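PDB 4AX2: RAP1B from Serratia marcescens, which probably serves as an immunity (resistance) protein that protects the bacterium from its own type VI-secreted toxin, most likely an amidase. Local coordinates for residues Q35-V49 / V107-D121. Sequence-based numbering, arbitrary orientation. Where two conformers were deposited one is given.
Sequences QVVKELALSRCLAQV and VTLNCLRLYHSPELD. With EDO (1,2-ethanediol), chain F; EDO (1,2-ethanediol), chain G.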
# COMPACT_ATOMS: atom_id res chain seq x y z
N GLN A 35 4.05 -10.35 6.51
CA GLN A 35 3.23 -9.41 5.75
C GLN A 35 2.61 -8.31 6.61
O GLN A 35 2.55 -7.16 6.19
CB GLN A 35 2.15 -10.13 4.95
CG GLN A 35 1.39 -9.21 4.00
CD GLN A 35 2.26 -8.64 2.88
OE1 GLN A 35 3.02 -9.37 2.24
NE2 GLN A 35 2.15 -7.33 2.63
N VAL A 36 2.16 -8.66 7.82
CA VAL A 36 1.61 -7.65 8.73
C VAL A 36 2.61 -6.56 9.04
O VAL A 36 2.25 -5.39 9.11
CB VAL A 36 1.11 -8.26 10.05
CG1 VAL A 36 0.47 -7.18 10.93
CG2 VAL A 36 0.13 -9.40 9.76
N VAL A 37 3.87 -6.93 9.21
CA VAL A 37 4.93 -5.97 9.44
C VAL A 37 5.01 -5.01 8.25
O VAL A 37 5.20 -3.81 8.44
CB VAL A 37 6.28 -6.66 9.65
CG1 VAL A 37 7.39 -5.61 9.73
CG2 VAL A 37 6.26 -7.55 10.91
N LYS A 38 4.90 -5.54 7.04
CA LYS A 38 4.95 -4.68 5.82
C LYS A 38 3.77 -3.72 5.77
O LYS A 38 3.93 -2.58 5.37
CB LYS A 38 5.05 -5.50 4.54
CG LYS A 38 6.28 -6.38 4.49
CD LYS A 38 6.84 -6.55 3.08
CE LYS A 38 5.90 -7.29 2.13
NZ LYS A 38 6.37 -7.29 0.69
N GLU A 39 2.58 -4.18 6.20
CA GLU A 39 1.42 -3.30 6.26
C GLU A 39 1.68 -2.16 7.24
O GLU A 39 1.29 -1.01 6.98
CB GLU A 39 0.16 -4.04 6.72
CG GLU A 39 -0.19 -5.29 5.93
CD GLU A 39 -0.42 -5.03 4.46
OE1 GLU A 39 -1.48 -4.45 4.14
OE2 GLU A 39 0.40 -5.48 3.64
N LEU A 40 2.30 -2.48 8.38
CA LEU A 40 2.63 -1.45 9.36
C LEU A 40 3.60 -0.44 8.73
O LEU A 40 3.40 0.78 8.81
CB LEU A 40 3.25 -2.07 10.62
CG LEU A 40 3.68 -1.13 11.75
CD1 LEU A 40 3.72 -1.90 13.06
CD2 LEU A 40 5.05 -0.50 11.48
N ALA A 41 4.64 -0.97 8.09
CA ALA A 41 5.67 -0.13 7.48
C ALA A 41 5.10 0.80 6.40
O ALA A 41 5.41 1.98 6.38
CB ALA A 41 6.81 -0.98 6.91
N LEU A 42 4.28 0.25 5.52
CA LEU A 42 3.61 1.05 4.47
C LEU A 42 2.74 2.15 5.09
O LEU A 42 2.84 3.32 4.72
CB LEU A 42 2.78 0.11 3.59
CG LEU A 42 1.92 0.78 2.50
CD1 LEU A 42 2.74 1.73 1.62
CD2 LEU A 42 1.23 -0.27 1.66
N SER A 43 1.88 1.77 6.04
CA SER A 43 0.96 2.72 6.65
C SER A 43 1.72 3.85 7.34
O SER A 43 1.36 5.02 7.21
CB SER A 43 0.03 2.01 7.66
OG SER A 43 -0.74 0.99 7.05
N ARG A 44 2.77 3.52 8.07
CA ARG A 44 3.57 4.55 8.73
C ARG A 44 4.35 5.42 7.75
O ARG A 44 4.47 6.61 7.94
CB ARG A 44 4.49 3.93 9.78
CG ARG A 44 5.23 4.98 10.59
CD ARG A 44 5.98 4.40 11.76
NE ARG A 44 5.09 3.79 12.73
CZ ARG A 44 5.46 2.84 13.59
NH1 ARG A 44 6.71 2.37 13.60
NH2 ARG A 44 4.57 2.37 14.46
N CYS A 45 4.85 4.84 6.67
CA CYS A 45 5.49 5.62 5.62
C CYS A 45 4.50 6.65 5.09
O CYS A 45 4.82 7.84 4.97
CB CYS A 45 5.99 4.70 4.50
SG CYS A 45 6.96 5.50 3.22
N LEU A 46 3.27 6.20 4.82
CA LEU A 46 2.23 7.09 4.31
C LEU A 46 1.91 8.20 5.31
O LEU A 46 1.75 9.34 4.92
CB LEU A 46 0.98 6.30 3.95
CG LEU A 46 1.14 5.32 2.79
CD1 LEU A 46 -0.08 4.39 2.64
CD2 LEU A 46 1.39 6.11 1.50
N ALA A 47 1.83 7.85 6.60
CA ALA A 47 1.66 8.86 7.67
C ALA A 47 2.77 9.91 7.66
O ALA A 47 2.51 11.11 7.84
CB ALA A 47 1.59 8.19 9.03
N GLN A 48 4.01 9.47 7.45
CA GLN A 48 5.17 10.37 7.53
C GLN A 48 5.33 11.27 6.31
O GLN A 48 5.85 12.38 6.43
CB GLN A 48 6.46 9.58 7.79
CG GLN A 48 6.48 8.95 9.17
CD GLN A 48 7.73 8.14 9.44
OE1 GLN A 48 8.70 8.23 8.69
NE2 GLN A 48 7.73 7.37 10.55
N VAL A 49 4.85 10.84 5.16
CA VAL A 49 4.99 11.64 3.93
C VAL A 49 3.81 12.56 3.66
O VAL A 49 3.81 13.29 2.66
CB VAL A 49 5.28 10.77 2.70
CG1 VAL A 49 6.55 9.97 2.92
CG2 VAL A 49 4.09 9.88 2.36
N VAL A 107 6.24 10.87 -3.31
CA VAL A 107 6.35 10.27 -1.97
C VAL A 107 5.51 8.99 -1.85
O VAL A 107 5.88 8.06 -1.15
CB VAL A 107 6.03 11.29 -0.84
CG1 VAL A 107 6.98 12.48 -0.91
CG2 VAL A 107 4.58 11.76 -0.87
N THR A 108 4.37 8.92 -2.54
CA THR A 108 3.52 7.72 -2.51
C THR A 108 4.29 6.56 -3.17
O THR A 108 4.33 5.44 -2.64
CB THR A 108 2.19 7.94 -3.27
OG1 THR A 108 1.52 9.08 -2.72
CG2 THR A 108 1.27 6.70 -3.18
N LEU A 109 4.91 6.86 -4.30
CA LEU A 109 5.78 5.90 -4.98
C LEU A 109 6.94 5.43 -4.09
O LEU A 109 7.26 4.24 -4.07
CB LEU A 109 6.33 6.52 -6.27
CG LEU A 109 6.98 5.55 -7.23
CD1 LEU A 109 5.91 4.67 -7.89
CD2 LEU A 109 7.74 6.34 -8.29
N ASN A 110 7.54 6.34 -3.33
CA ASN A 110 8.61 5.97 -2.38
C ASN A 110 8.15 4.95 -1.34
O ASN A 110 8.85 3.98 -1.05
CB ASN A 110 9.15 7.22 -1.67
CG ASN A 110 9.94 8.15 -2.59
OD1 ASN A 110 10.39 7.77 -3.67
ND2 ASN A 110 10.13 9.40 -2.13
N CYS A 111 6.96 5.17 -0.78
CA CYS A 111 6.37 4.23 0.17
C CYS A 111 6.05 2.86 -0.47
O CYS A 111 6.29 1.80 0.15
CB CYS A 111 5.14 4.88 0.84
SG CYS A 111 5.59 6.29 1.92
N LEU A 112 5.55 2.86 -1.70
CA LEU A 112 5.32 1.61 -2.42
C LEU A 112 6.66 0.88 -2.69
O LEU A 112 6.74 -0.34 -2.57
CB LEU A 112 4.55 1.86 -3.71
CG LEU A 112 3.14 2.40 -3.54
CD1 LEU A 112 2.57 2.70 -4.93
CD2 LEU A 112 2.26 1.38 -2.82
N ARG A 113 7.71 1.64 -3.00
CA ARG A 113 9.04 1.03 -3.26
C ARG A 113 9.53 0.35 -1.99
O ARG A 113 10.00 -0.79 -2.01
CB ARG A 113 10.05 2.08 -3.73
CG ARG A 113 11.35 1.48 -4.23
CD ARG A 113 12.35 2.54 -4.72
NE ARG A 113 11.79 3.39 -5.77
CZ ARG A 113 11.40 4.66 -5.62
NH1 ARG A 113 11.52 5.29 -4.48
NH2 ARG A 113 10.86 5.32 -6.66
N LEU A 114 9.44 1.07 -0.88
CA LEU A 114 9.71 0.49 0.45
C LEU A 114 8.94 -0.80 0.66
O LEU A 114 9.52 -1.83 1.01
CB LEU A 114 9.29 1.48 1.54
CG LEU A 114 9.22 0.90 2.97
CD1 LEU A 114 10.62 0.59 3.46
CD2 LEU A 114 8.54 1.88 3.90
N TYR A 115 7.63 -0.74 0.45
CA TYR A 115 6.73 -1.85 0.74
C TYR A 115 7.12 -3.11 -0.02
O TYR A 115 6.95 -4.20 0.50
CB TYR A 115 5.30 -1.43 0.39
CG TYR A 115 4.23 -2.47 0.58
CD1 TYR A 115 3.86 -2.90 1.85
CD2 TYR A 115 3.53 -2.96 -0.51
CE1 TYR A 115 2.85 -3.82 2.03
CE2 TYR A 115 2.51 -3.88 -0.34
CZ TYR A 115 2.18 -4.31 0.94
OH TYR A 115 1.17 -5.22 1.09
N HIS A 116 7.59 -2.97 -1.25
CA HIS A 116 8.03 -4.12 -2.07
C HIS A 116 9.51 -4.45 -1.99
O HIS A 116 9.99 -5.36 -2.68
CB HIS A 116 7.63 -3.88 -3.52
CG HIS A 116 6.13 -3.75 -3.73
ND1 HIS A 116 5.28 -4.79 -3.56
CD2 HIS A 116 5.34 -2.65 -4.08
CE1 HIS A 116 4.01 -4.38 -3.80
NE2 HIS A 116 4.05 -3.07 -4.12
N SER A 117 10.28 -3.71 -1.18
CA SER A 117 11.73 -3.86 -1.17
C SER A 117 12.18 -5.18 -0.57
O SER A 117 11.59 -5.69 0.38
CB SER A 117 12.43 -2.69 -0.44
OG SER A 117 12.10 -2.66 0.94
N PRO A 118 13.27 -5.73 -1.13
CA PRO A 118 13.88 -6.90 -0.49
C PRO A 118 14.29 -6.60 0.96
O PRO A 118 14.22 -7.47 1.81
CB PRO A 118 15.13 -7.17 -1.35
CG PRO A 118 14.97 -6.39 -2.61
CD PRO A 118 13.92 -5.35 -2.40
N GLU A 119 14.72 -5.37 1.22
CA GLU A 119 15.18 -4.96 2.55
C GLU A 119 14.06 -5.07 3.60
O GLU A 119 14.25 -5.61 4.70
CB GLU A 119 15.70 -3.52 2.49
CG GLU A 119 17.05 -3.35 1.79
CD GLU A 119 16.97 -3.12 0.28
OE1 GLU A 119 15.91 -3.37 -0.37
OE2 GLU A 119 18.02 -2.69 -0.29
N LEU A 120 12.89 -4.56 3.24
CA LEU A 120 11.74 -4.68 4.13
C LEU A 120 11.32 -6.15 4.23
O LEU A 120 10.96 -6.61 5.31
CB LEU A 120 10.57 -3.79 3.69
CG LEU A 120 9.30 -3.92 4.56
CD1 LEU A 120 9.57 -3.53 6.02
CD2 LEU A 120 8.18 -3.07 3.95
N ASP A 121 11.37 -6.89 3.11
CA ASP A 121 10.98 -8.29 3.17
C ASP A 121 11.86 -9.06 4.18
O ASP A 121 11.36 -9.83 5.01
CB ASP A 121 11.00 -8.97 1.81
CG ASP A 121 10.51 -10.40 1.87
OD1 ASP A 121 9.33 -10.64 2.23
OD2 ASP A 121 11.30 -11.29 1.57
C1 EDO F . 4.08 -8.59 -3.16
O1 EDO F . 3.31 -7.40 -3.28
C2 EDO F . 5.15 -8.36 -2.10
O2 EDO F . 5.97 -7.26 -2.48
C1 EDO G . 14.64 -0.62 -3.43
O1 EDO G . 15.48 -1.02 -2.37
C2 EDO G . 13.80 -1.79 -3.84
O2 EDO G . 13.30 -1.55 -5.14
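The phenol ring of Tyr115 meets helix 35-49 with a face and an edge: Leu42 CD2 sits over the face, 3.8 Å from the ring centroid and close to the ring normal, a CH-pi contact, while Lys38 O and Glu39 OE2 lie at the edge, near the ring plane. Tyr115 CD2 in turn lies over one face of the His116 ring, toward its rim, and an ethanediol oxygen at that ring's edge is hydrogen-bonded to ND1; Tyr115 also packs against His116 of the second subunit. The tyrosine is a knob in the hole formed by Gln35, Lys38, Glu39 and Leu42. It belongs to a disulfide-linked antiparallel helix pair of the all-helical immunity-protein fold, the axes of 35-49 and 107-116 running at 163°.

At the ring's end, Tyr115 OH donates to the syn lone pair of Glu39 OE2 at 2.7 Å, the carboxylate turned 71° from the ring. Gln35 NE2, its chain bent at chi2, gives the same oxygen a second bond, nearly along its C-O axis. Glu39 OE1 is hydrogen-bonded to NE2 of His116 of the second subunit, which ties this buried carboxylate to the dimer interface. Lys38 crosses Leu120, its CG and CD against the leucine CD2, and NZ donates to Tyr115 O at 3.1 Å, near the C-terminal part of helix 107-116, where the ammonium could offset partial negative charge.

Beyond Leu42, Cys111 is the second knob, set among Leu42, Cys45, Leu46 and Val49. Leu114 CD2 packs on Cys45 CB, and the Val49 and Val107 side chains slide past each other in opposite directions, CB to CB 3.7 Å. SG lies anti to the backbone N in Cys45 (chi1 -174°) but beside it in Cys111, and the two SG atoms bond at 2.0 Å.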